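Long-range contacts in predicted ATPase involved in replication control, Cdc46/Mcm family (Methanopyrus kandleri AV19, PDB 3F8T), which probably binds ATP and single-stranded DNA and may act as a DNA helicase in replication, as a member of the MCM family: residues Glu417-Arg422 and Val471-Val476; His425-Arg430 and Leu445-Arg450. The protein carries 2 engineered substitutions. All blocks are in the same frame, centred on the assembly; numbering follows the deposited sequence.

Contact 1: residues Glu417-Arg422 and Val471-Val476; sequences EEARKR and VEPEDV
Ala419 and Pro473 bring two helix starts together, their CA atoms 4.3 Å apart, a closeness consistent with the small side chain of Ala419. The CB of Ala419 presses on the backbone just ahead of the second helix, 3.0 Å from the carbonyl O of Val471, and also faces the Pro473 ring, whose CD lies 4.2 Å from that CB. Further round the ring, Pro473 CG rests against the main chain of Glu418, 3.8 Å from its O. One turn on, Val476 packs with both branches: CG2 sits 3.6 Å from Ala419 O, while CG1 meets the aliphatic part of Arg422 at CG, 3.7 Å away. With CG anti to its backbone N (chi1 -179°) and the chain bent at chi2 and chi3, Arg422 passes across Pro473 at about a right angle, bringing NE 3.5 Å from Pro473 CB, which lies at the edge of the guanidinium group and in its plane. The charged end is held by a salt bridge to Asp477; Glu474 is near but too far for one.

Behind this shell, Glu472 is the N-cap of the second helix. Its N-H points almost straight at Asp475 OD2 (2.8 Å, 175°), and Arg466 forms a salt bridge with the same carboxylate oxygen. Thr416 accepts from Ala419 N at the start of the first helix. In the AAA-lid region, helix 417-439 thus meets the start of helix 473-489, while Val471 pairs through its backbone with Glu414 and Thr416 beside strand 414-415 and turns its side chain onto helix 449-465.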
ATOM      1  N   GLU A 417     -23.050 -19.758  -3.552  1.00 29.91           N
ATOM      2  CA  GLU A 417     -24.499 -19.693  -3.580  1.00 30.82           C
ATOM      3  C   GLU A 417     -25.070 -19.738  -2.163  1.00 30.29           C
ATOM      4  O   GLU A 417     -25.877 -18.885  -1.799  1.00 29.89           O
ATOM      5  CB  GLU A 417     -25.059 -20.830  -4.448  1.00 31.47           C
ATOM      6  CG  GLU A 417     -26.301 -20.448  -5.191  1.00 36.41           C
ATOM      7  CD  GLU A 417     -27.406 -20.056  -4.255  1.00 41.39           C
ATOM      8  OE1 GLU A 417     -27.673 -20.841  -3.315  1.00 44.87           O
ATOM      9  OE2 GLU A 417     -27.991 -18.968  -4.438  1.00 44.40           O
ATOM     10  N   GLU A 418     -24.642 -20.713  -1.367  1.00 30.32           N
ATOM     11  CA  GLU A 418     -25.132 -20.849   0.005  1.00 31.22           C
ATOM     12  C   GLU A 418     -24.730 -19.693   0.936  1.00 30.46           C
ATOM     13  O   GLU A 418     -25.472 -19.367   1.870  1.00 29.99           O
ATOM     14  CB  GLU A 418     -24.753 -22.203   0.611  1.00 31.58           C
ATOM     15  CG  GLU A 418     -25.487 -23.399  -0.050  1.00 36.15           C
ATOM     16  CD  GLU A 418     -27.008 -23.193  -0.170  1.00 41.17           C
ATOM     17  OE1 GLU A 418     -27.724 -23.283   0.860  1.00 44.50           O
ATOM     18  OE2 GLU A 418     -27.494 -22.945  -1.302  1.00 43.34           O
ATOM     19  N   ALA A 419     -23.569 -19.084   0.677  1.00 29.92           N
ATOM     20  CA  ALA A 419     -23.134 -17.897   1.422  1.00 29.75           C
ATOM     21  C   ALA A 419     -24.016 -16.699   1.082  1.00 29.92           C
ATOM     22  O   ALA A 419     -24.353 -15.896   1.957  1.00 29.41           O
ATOM     23  CB  ALA A 419     -21.677 -17.569   1.113  1.00 29.43           C
ATOM     24  N   ARG A 420     -24.347 -16.560  -0.201  1.00 30.27           N
ATOM     25  CA  ARG A 420     -25.236 -15.487  -0.646  1.00 30.53           C
ATOM     26  C   ARG A 420     -26.599 -15.628   0.016  1.00 30.04           C
ATOM     27  O   ARG A 420     -27.173 -14.639   0.487  1.00 29.35           O
ATOM     28  CB  ARG A 420     -25.376 -15.468  -2.166  1.00 31.15           C
ATOM     29  CG  ARG A 420     -26.315 -14.380  -2.648  1.00 33.37           C
ATOM     30  CD  ARG A 420     -26.336 -14.265  -4.147  1.00 38.64           C
ATOM     31  NE  ARG A 420     -26.997 -15.384  -4.815  1.00 40.94           N
ATOM     32  CZ  ARG A 420     -28.280 -15.721  -4.674  1.00 41.87           C
ATOM     33  NH1 ARG A 420     -29.077 -15.061  -3.844  1.00 42.47           N
ATOM     34  NH2 ARG A 420     -28.763 -16.750  -5.357  1.00 43.72           N
ATOM     35  N   LYS A 421     -27.102 -16.859   0.081  1.00 29.70           N
ATOM     36  CA  LYS A 421     -28.383 -17.111   0.751  1.00 30.20           C
ATOM     37  C   LYS A 421     -28.311 -16.806   2.248  1.00 29.54           C
ATOM     38  O   LYS A 421     -29.233 -16.196   2.808  1.00 29.22           O
ATOM     39  CB  LYS A 421     -28.877 -18.537   0.487  1.00 30.28           C
ATOM     40  CG  LYS A 421     -29.383 -18.703  -0.932  1.00 33.36           C
ATOM     41  CD  LYS A 421     -29.737 -20.150  -1.252  1.00 39.26           C
ATOM     42  CE  LYS A 421     -30.517 -20.226  -2.559  1.00 41.68           C
ATOM     43  NZ  LYS A 421     -30.231 -21.480  -3.325  1.00 44.63           N
ATOM     44  N   ARG A 422     -27.205 -17.201   2.874  1.00 28.69           N
ATOM     45  CA  ARG A 422     -26.972 -16.944   4.292  1.00 28.76           C
ATOM     46  C   ARG A 422     -26.964 -15.433   4.573  1.00 28.27           C
ATOM     47  O   ARG A 422     -27.513 -14.967   5.581  1.00 27.70           O
ATOM     48  CB  ARG A 422     -25.656 -17.599   4.741  1.00 29.01           C
ATOM     49  CG  ARG A 422     -25.324 -17.405   6.214  1.00 30.91           C
ATOM     50  CD  ARG A 422     -26.087 -18.370   7.125  1.00 36.58           C
ATOM     51  NE  ARG A 422     -25.226 -19.496   7.469  1.00 42.13           N
ATOM     52  CZ  ARG A 422     -25.296 -20.199   8.596  1.00 44.35           C
ATOM     53  NH1 ARG A 422     -26.201 -19.905   9.523  1.00 46.07           N
ATOM     54  NH2 ARG A 422     -24.443 -21.196   8.796  1.00 45.63           N
ATOM     55  N   VAL A 471     -16.112 -17.316  -0.379  1.00 25.02           N
ATOM     56  CA  VAL A 471     -16.780 -16.884   0.852  1.00 24.39           C
ATOM     57  C   VAL A 471     -17.887 -17.887   1.175  1.00 24.97           C
ATOM     58  O   VAL A 471     -18.779 -18.111   0.355  1.00 25.03           O
ATOM     59  CB  VAL A 471     -17.368 -15.467   0.720  1.00 24.71           C
ATOM     60  CG1 VAL A 471     -17.894 -14.988   2.066  1.00 24.19           C
ATOM     61  CG2 VAL A 471     -16.319 -14.509   0.155  1.00 24.18           C
ATOM     62  N   GLU A 472     -17.826 -18.478   2.369  1.00 25.10           N
ATOM     63  CA  GLU A 472     -18.743 -19.555   2.777  1.00 26.37           C
ATOM     64  C   GLU A 472     -19.707 -19.066   3.859  1.00 26.06           C
ATOM     65  O   GLU A 472     -19.466 -18.013   4.459  1.00 25.06           O
ATOM     66  CB  GLU A 472     -17.938 -20.746   3.311  1.00 26.45           C
ATOM     67  CG  GLU A 472     -16.808 -21.207   2.394  1.00 31.23           C
ATOM     68  CD  GLU A 472     -17.231 -22.293   1.423  1.00 36.01           C
ATOM     69  OE1 GLU A 472     -18.454 -22.504   1.255  1.00 37.98           O
ATOM     70  OE2 GLU A 472     -16.331 -22.941   0.828  1.00 38.82           O
ATOM     71  N   PRO A 473     -20.810 -19.815   4.116  1.00 26.81           N
ATOM     72  CA  PRO A 473     -21.744 -19.404   5.190  1.00 27.21           C
ATOM     73  C   PRO A 473     -21.079 -19.120   6.545  1.00 27.46           C
ATOM     74  O   PRO A 473     -21.490 -18.194   7.278  1.00 27.28           O
ATOM     75  CB  PRO A 473     -22.706 -20.602   5.287  1.00 27.40           C
ATOM     76  CG  PRO A 473     -22.765 -21.118   3.884  1.00 27.41           C
ATOM     77  CD  PRO A 473     -21.301 -21.029   3.427  1.00 27.20           C
ATOM     78  N   GLU A 474     -20.056 -19.898   6.865  1.00 27.20           N
ATOM     79  CA  GLU A 474     -19.290 -19.711   8.088  1.00 27.16           C
ATOM     80  C   GLU A 474     -18.632 -18.316   8.171  1.00 25.35           C
ATOM     81  O   GLU A 474     -18.567 -17.725   9.266  1.00 24.94           O
ATOM     82  CB  GLU A 474     -18.244 -20.813   8.197  1.00 28.08           C
ATOM     83  CG  GLU A 474     -18.827 -22.203   8.552  1.00 33.34           C
ATOM     84  CD  GLU A 474     -19.765 -22.791   7.489  1.00 39.13           C
ATOM     85  OE1 GLU A 474     -19.534 -22.581   6.266  1.00 38.74           O
ATOM     86  OE2 GLU A 474     -20.745 -23.472   7.901  1.00 41.50           O
ATOM     87  N   ASP A 475     -18.159 -17.800   7.031  1.00 23.93           N
ATOM     88  CA  ASP A 475     -17.574 -16.447   6.951  1.00 22.28           C
ATOM     89  C   ASP A 475     -18.651 -15.379   7.146  1.00 21.78           C
ATOM     90  O   ASP A 475     -18.390 -14.329   7.734  1.00 20.74           O
ATOM     91  CB  ASP A 475     -16.873 -16.194   5.605  1.00 22.26           C
ATOM     92  CG  ASP A 475     -15.796 -17.234   5.277  1.00 22.21           C
ATOM     93  OD1 ASP A 475     -15.006 -17.602   6.174  1.00 22.17           O
ATOM     94  OD2 ASP A 475     -15.733 -17.685   4.111  1.00 21.68           O
ATOM     95  N   VAL A 476     -19.840 -15.639   6.600  1.00 20.77           N
ATOM     96  CA  VAL A 476     -20.967 -14.724   6.723  1.00 20.41           C
ATOM     97  C   VAL A 476     -21.394 -14.633   8.180  1.00 20.31           C
ATOM     98  O   VAL A 476     -21.650 -13.544   8.683  1.00 19.55           O
ATOM     99  CB  VAL A 476     -22.154 -15.120   5.814  1.00 20.47           C
ATOM    100  CG1 VAL A 476     -23.363 -14.220   6.116  1.00 19.99           C
ATOM    101  CG2 VAL A 476     -21.752 -14.965   4.332  1.00 20.84           C
TER

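Contact 2: residues His425-Arg430 and Leu445-Arg450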
ATOM      1  N   HIS A 425     -30.522 -13.861   4.037  1.00 30.25           N
ATOM      2  CA  HIS A 425     -31.345 -14.292   5.172  1.00 30.62           C
ATOM      3  C   HIS A 425     -31.090 -13.460   6.427  1.00 29.75           C
ATOM      4  O   HIS A 425     -32.033 -12.993   7.068  1.00 28.81           O
ATOM      5  CB  HIS A 425     -31.101 -15.775   5.485  1.00 31.27           C
ATOM      6  CG  HIS A 425     -31.883 -16.287   6.658  1.00 35.05           C
ATOM      7  ND1 HIS A 425     -33.254 -16.438   6.632  1.00 37.62           N
ATOM      8  CD2 HIS A 425     -31.484 -16.689   7.890  1.00 36.10           C
ATOM      9  CE1 HIS A 425     -33.666 -16.917   7.792  1.00 37.84           C
ATOM     10  NE2 HIS A 425     -32.612 -17.072   8.575  1.00 39.19           N
ATOM     11  N   TRP A 426     -29.814 -13.306   6.793  1.00 28.36           N
ATOM     12  CA  TRP A 426     -29.443 -12.408   7.887  1.00 27.88           C
ATOM     13  C   TRP A 426     -30.063 -11.025   7.671  1.00 27.83           C
ATOM     14  O   TRP A 426     -30.701 -10.476   8.560  1.00 27.57           O
ATOM     15  CB  TRP A 426     -27.920 -12.279   7.995  1.00 27.12           C
ATOM     16  CG  TRP A 426     -27.495 -11.261   9.012  1.00 26.39           C
ATOM     17  CD1 TRP A 426     -27.346 -11.458  10.350  1.00 27.17           C
ATOM     18  CD2 TRP A 426     -27.204  -9.879   8.776  1.00 25.94           C
ATOM     19  NE1 TRP A 426     -26.954 -10.293  10.959  1.00 25.33           N
ATOM     20  CE2 TRP A 426     -26.867  -9.306  10.019  1.00 24.92           C
ATOM     21  CE3 TRP A 426     -27.189  -9.070   7.632  1.00 25.76           C
ATOM     22  CZ2 TRP A 426     -26.517  -7.962  10.156  1.00 25.83           C
ATOM     23  CZ3 TRP A 426     -26.836  -7.720   7.772  1.00 26.44           C
ATOM     24  CH2 TRP A 426     -26.512  -7.188   9.020  1.00 25.88           C
ATOM     25  N   TYR A 427     -29.868 -10.477   6.476  1.00 28.21           N
ATOM     26  CA  TYR A 427     -30.290  -9.116   6.165  1.00 28.95           C
ATOM     27  C   TYR A 427     -31.793  -8.918   6.324  1.00 30.06           C
ATOM     28  O   TYR A 427     -32.226  -7.992   7.009  1.00 29.50           O
ATOM     29  CB  TYR A 427     -29.855  -8.753   4.744  1.00 28.80           C
ATOM     30  CG  TYR A 427     -30.060  -7.303   4.342  1.00 29.23           C
ATOM     31  CD1 TYR A 427     -29.689  -6.256   5.188  1.00 28.93           C
ATOM     32  CD2 TYR A 427     -30.583  -6.981   3.086  1.00 29.10           C
ATOM     33  CE1 TYR A 427     -29.855  -4.916   4.797  1.00 30.63           C
ATOM     34  CE2 TYR A 427     -30.749  -5.649   2.683  1.00 29.75           C
ATOM     35  CZ  TYR A 427     -30.393  -4.629   3.546  1.00 30.07           C
ATOM     36  OH  TYR A 427     -30.556  -3.326   3.148  1.00 30.60           O
ATOM     37  N   GLU A 428     -32.572  -9.798   5.699  1.00 31.27           N
ATOM     38  CA  GLU A 428     -34.032  -9.731   5.765  1.00 33.46           C
ATOM     39  C   GLU A 428     -34.541  -9.960   7.194  1.00 32.64           C
ATOM     40  O   GLU A 428     -35.429  -9.248   7.650  1.00 33.29           O
ATOM     41  CB  GLU A 428     -34.678 -10.696   4.759  1.00 33.16           C
ATOM     42  CG  GLU A 428     -34.562 -12.189   5.097  1.00 36.62           C
ATOM     43  CD  GLU A 428     -35.084 -13.109   3.989  1.00 36.92           C
ATOM     44  OE1 GLU A 428     -35.434 -12.600   2.896  1.00 41.80           O
ATOM     45  OE2 GLU A 428     -35.135 -14.344   4.206  1.00 40.94           O
ATOM     46  N   THR A 429     -33.957 -10.928   7.901  1.00 32.53           N
ATOM     47  CA  THR A 429     -34.335 -11.238   9.285  1.00 32.23           C
ATOM     48  C   THR A 429     -34.075 -10.031  10.212  1.00 32.01           C
ATOM     49  O   THR A 429     -34.921  -9.677  11.046  1.00 31.90           O
ATOM     50  CB  THR A 429     -33.615 -12.537   9.782  1.00 32.69           C
ATOM     51  OG1 THR A 429     -34.088 -13.672   9.035  1.00 33.71           O
ATOM     52  CG2 THR A 429     -33.857 -12.799  11.251  1.00 33.44           C
ATOM     53  N   ARG A 430     -32.921  -9.385  10.051  1.00 31.01           N
ATOM     54  CA  ARG A 430     -32.587  -8.220  10.877  1.00 30.86           C
ATOM     55  C   ARG A 430     -33.447  -6.996  10.576  1.00 30.47           C
ATOM     56  O   ARG A 430     -33.815  -6.269  11.489  1.00 30.20           O
ATOM     57  CB  ARG A 430     -31.091  -7.870  10.756  1.00 31.17           C
ATOM     58  CG  ARG A 430     -30.173  -8.898  11.412  1.00 31.24           C
ATOM     59  CD  ARG A 430     -30.305  -8.893  12.939  1.00 32.65           C
ATOM     60  NE  ARG A 430     -29.347  -9.808  13.548  1.00 37.13           N
ATOM     61  CZ  ARG A 430     -29.525 -11.121  13.691  1.00 39.29           C
ATOM     62  NH1 ARG A 430     -30.644 -11.709  13.280  1.00 40.50           N
ATOM     63  NH2 ARG A 430     -28.573 -11.855  14.252  1.00 40.85           N
ATOM     64  N   LEU A 445     -30.848   1.144  15.942  1.00 30.60           N
ATOM     65  CA  LEU A 445     -30.214   1.595  14.710  1.00 30.41           C
ATOM     66  C   LEU A 445     -30.838   0.875  13.520  1.00 30.32           C
ATOM     67  O   LEU A 445     -31.134  -0.323  13.611  1.00 29.82           O
ATOM     68  CB  LEU A 445     -28.694   1.370  14.758  1.00 30.05           C
ATOM     69  CG  LEU A 445     -27.847   2.290  15.647  1.00 31.24           C
ATOM     70  CD1 LEU A 445     -26.401   1.828  15.732  1.00 30.32           C
ATOM     71  CD2 LEU A 445     -27.890   3.740  15.190  1.00 31.95           C
ATOM     72  N   PRO A 446     -31.059   1.598  12.402  1.00 30.45           N
ATOM     73  CA  PRO A 446     -31.567   0.914  11.209  1.00 30.67           C
ATOM     74  C   PRO A 446     -30.543  -0.068  10.647  1.00 30.64           C
ATOM     75  O   PRO A 446     -29.344   0.109  10.856  1.00 30.80           O
ATOM     76  CB  PRO A 446     -31.801   2.058  10.212  1.00 30.97           C
ATOM     77  CG  PRO A 446     -30.889   3.144  10.662  1.00 30.97           C
ATOM     78  CD  PRO A 446     -30.868   3.040  12.169  1.00 30.82           C
ATOM     79  N   VAL A 447     -31.036  -1.095   9.960  1.00 30.17           N
ATOM     80  CA  VAL A 447     -30.213  -2.016   9.198  1.00 29.79           C
ATOM     81  C   VAL A 447     -30.495  -1.736   7.720  1.00 29.94           C
ATOM     82  O   VAL A 447     -31.586  -2.040   7.198  1.00 29.66           O
ATOM     83  CB  VAL A 447     -30.479  -3.488   9.610  1.00 29.43           C
ATOM     84  CG1 VAL A 447     -29.842  -4.481   8.637  1.00 28.83           C
ATOM     85  CG2 VAL A 447     -29.963  -3.725  11.023  1.00 29.05           C
ATOM     86  N   THR A 448     -29.510  -1.112   7.076  1.00 29.68           N
ATOM     87  CA  THR A 448     -29.634  -0.613   5.706  1.00 30.01           C
ATOM     88  C   THR A 448     -28.659  -1.320   4.754  1.00 29.76           C
ATOM     89  O   THR A 448     -27.922  -2.217   5.166  1.00 29.54           O
ATOM     90  CB  THR A 448     -29.360   0.901   5.650  1.00 29.91           C
ATOM     91  OG1 THR A 448     -27.956   1.147   5.771  1.00 29.96           O
ATOM     92  CG2 THR A 448     -30.119   1.655   6.763  1.00 31.19           C
ATOM     93  N   ARG A 449     -28.641  -0.897   3.488  1.00 29.25           N
ATOM     94  CA  ARG A 449     -27.685  -1.446   2.528  1.00 29.27           C
ATOM     95  C   ARG A 449     -26.241  -1.344   3.027  1.00 27.79           C
ATOM     96  O   ARG A 449     -25.431  -2.198   2.688  1.00 27.48           O
ATOM     97  CB  ARG A 449     -27.820  -0.789   1.143  1.00 29.24           C
ATOM     98  CG  ARG A 449     -27.682   0.738   1.145  1.00 30.70           C
ATOM     99  CD  ARG A 449     -27.764   1.319  -0.264  1.00 31.92           C
ATOM    100  NE  ARG A 449     -26.608   0.941  -1.077  1.00 34.73           N
ATOM    101  CZ  ARG A 449     -26.044   1.721  -1.995  1.00 37.01           C
ATOM    102  NH1 ARG A 449     -26.509   2.945  -2.225  1.00 37.08           N
ATOM    103  NH2 ARG A 449     -24.996   1.281  -2.680  1.00 38.15           N
ATOM    104  N   ARG A 450     -25.936  -0.312   3.824  1.00 26.93           N
ATOM    105  CA  ARG A 450     -24.594  -0.122   4.393  1.00 27.01           C
ATOM    106  C   ARG A 450     -24.199  -1.319   5.249  1.00 25.61           C
ATOM    107  O   ARG A 450     -23.062  -1.789   5.176  1.00 24.69           O
ATOM    108  CB  ARG A 450     -24.517   1.162   5.241  1.00 26.93           C
ATOM    109  CG  ARG A 450     -24.612   2.457   4.435  1.00 29.51           C
ATOM    110  CD  ARG A 450     -24.652   3.709   5.328  1.00 30.53           C
ATOM    111  NE  ARG A 450     -25.815   3.713   6.218  1.00 35.45           N
ATOM    112  CZ  ARG A 450     -25.783   3.381   7.511  1.00 38.52           C
ATOM    113  NH1 ARG A 450     -24.634   3.038   8.104  1.00 36.33           N
ATOM    114  NH2 ARG A 450     -26.911   3.403   8.220  1.00 41.36           N
TER
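Val447 meets Trp426, Tyr427 and Arg430 of helix 417-439 where the chain, in the helical AAA-lid region, enters helix 449-465 through an N-capped start. Its CG1, anti to the backbone N (chi1 168°), does the touching: it lies 3.9 Å from Tyr427 CE1, with Trp426 CH2 and Arg430 CB a little farther off. Leu487 of helix 473-489 also packs on this valine. The indole and Arg430 are themselves layered, for Arg430 CG lies over one indole face and Trp426 CD1 over the centre of the guanidinium; Asp484 ties the pair by accepting from Trp426 NE1 and forming a salt bridge with Arg430.

Thr448 follows as the N-cap, its OG1 accepting from Arg450 N at 3.2 Å with a bent N-H...O angle of 142°. Its carbonyl O comes within 3.3 Å of Tyr427 CE1; the phenol, with CG anti to the backbone N (chi1 -172°), reaches across to the chain, its hydroxyl end foremost. An alanine in place of Tyr427 is likely to leave a gap beside Val447 CG1 and this carbonyl, since the ring that packs there would be gone.

Arg449 begins the helix and sends its guanidinium to Glu453 in a salt bridge. Here the phenol ends close to the main chain without a hydrogen bond: Tyr427 OH stands 3.1 Å from Arg449 N, at an angle too poor for one.

In the fold
Contacts 1 and 2 share helix 417-439: contact 1 uses its first turns and contact 2 the residues that follow soon after, and their centres lie about 16 Å apart on the same side of the chain's centre. Along the chain they are nested: 445-450 opens helix 449-465 within the loop that 471-476, leading into helix 473-489, later closes. Helix 417-439 is thus joined in turn to the N-terminal ends of both later helices. All four segments fall in the MCM AAA-lid range, so the two contacts help define the packing of this lid.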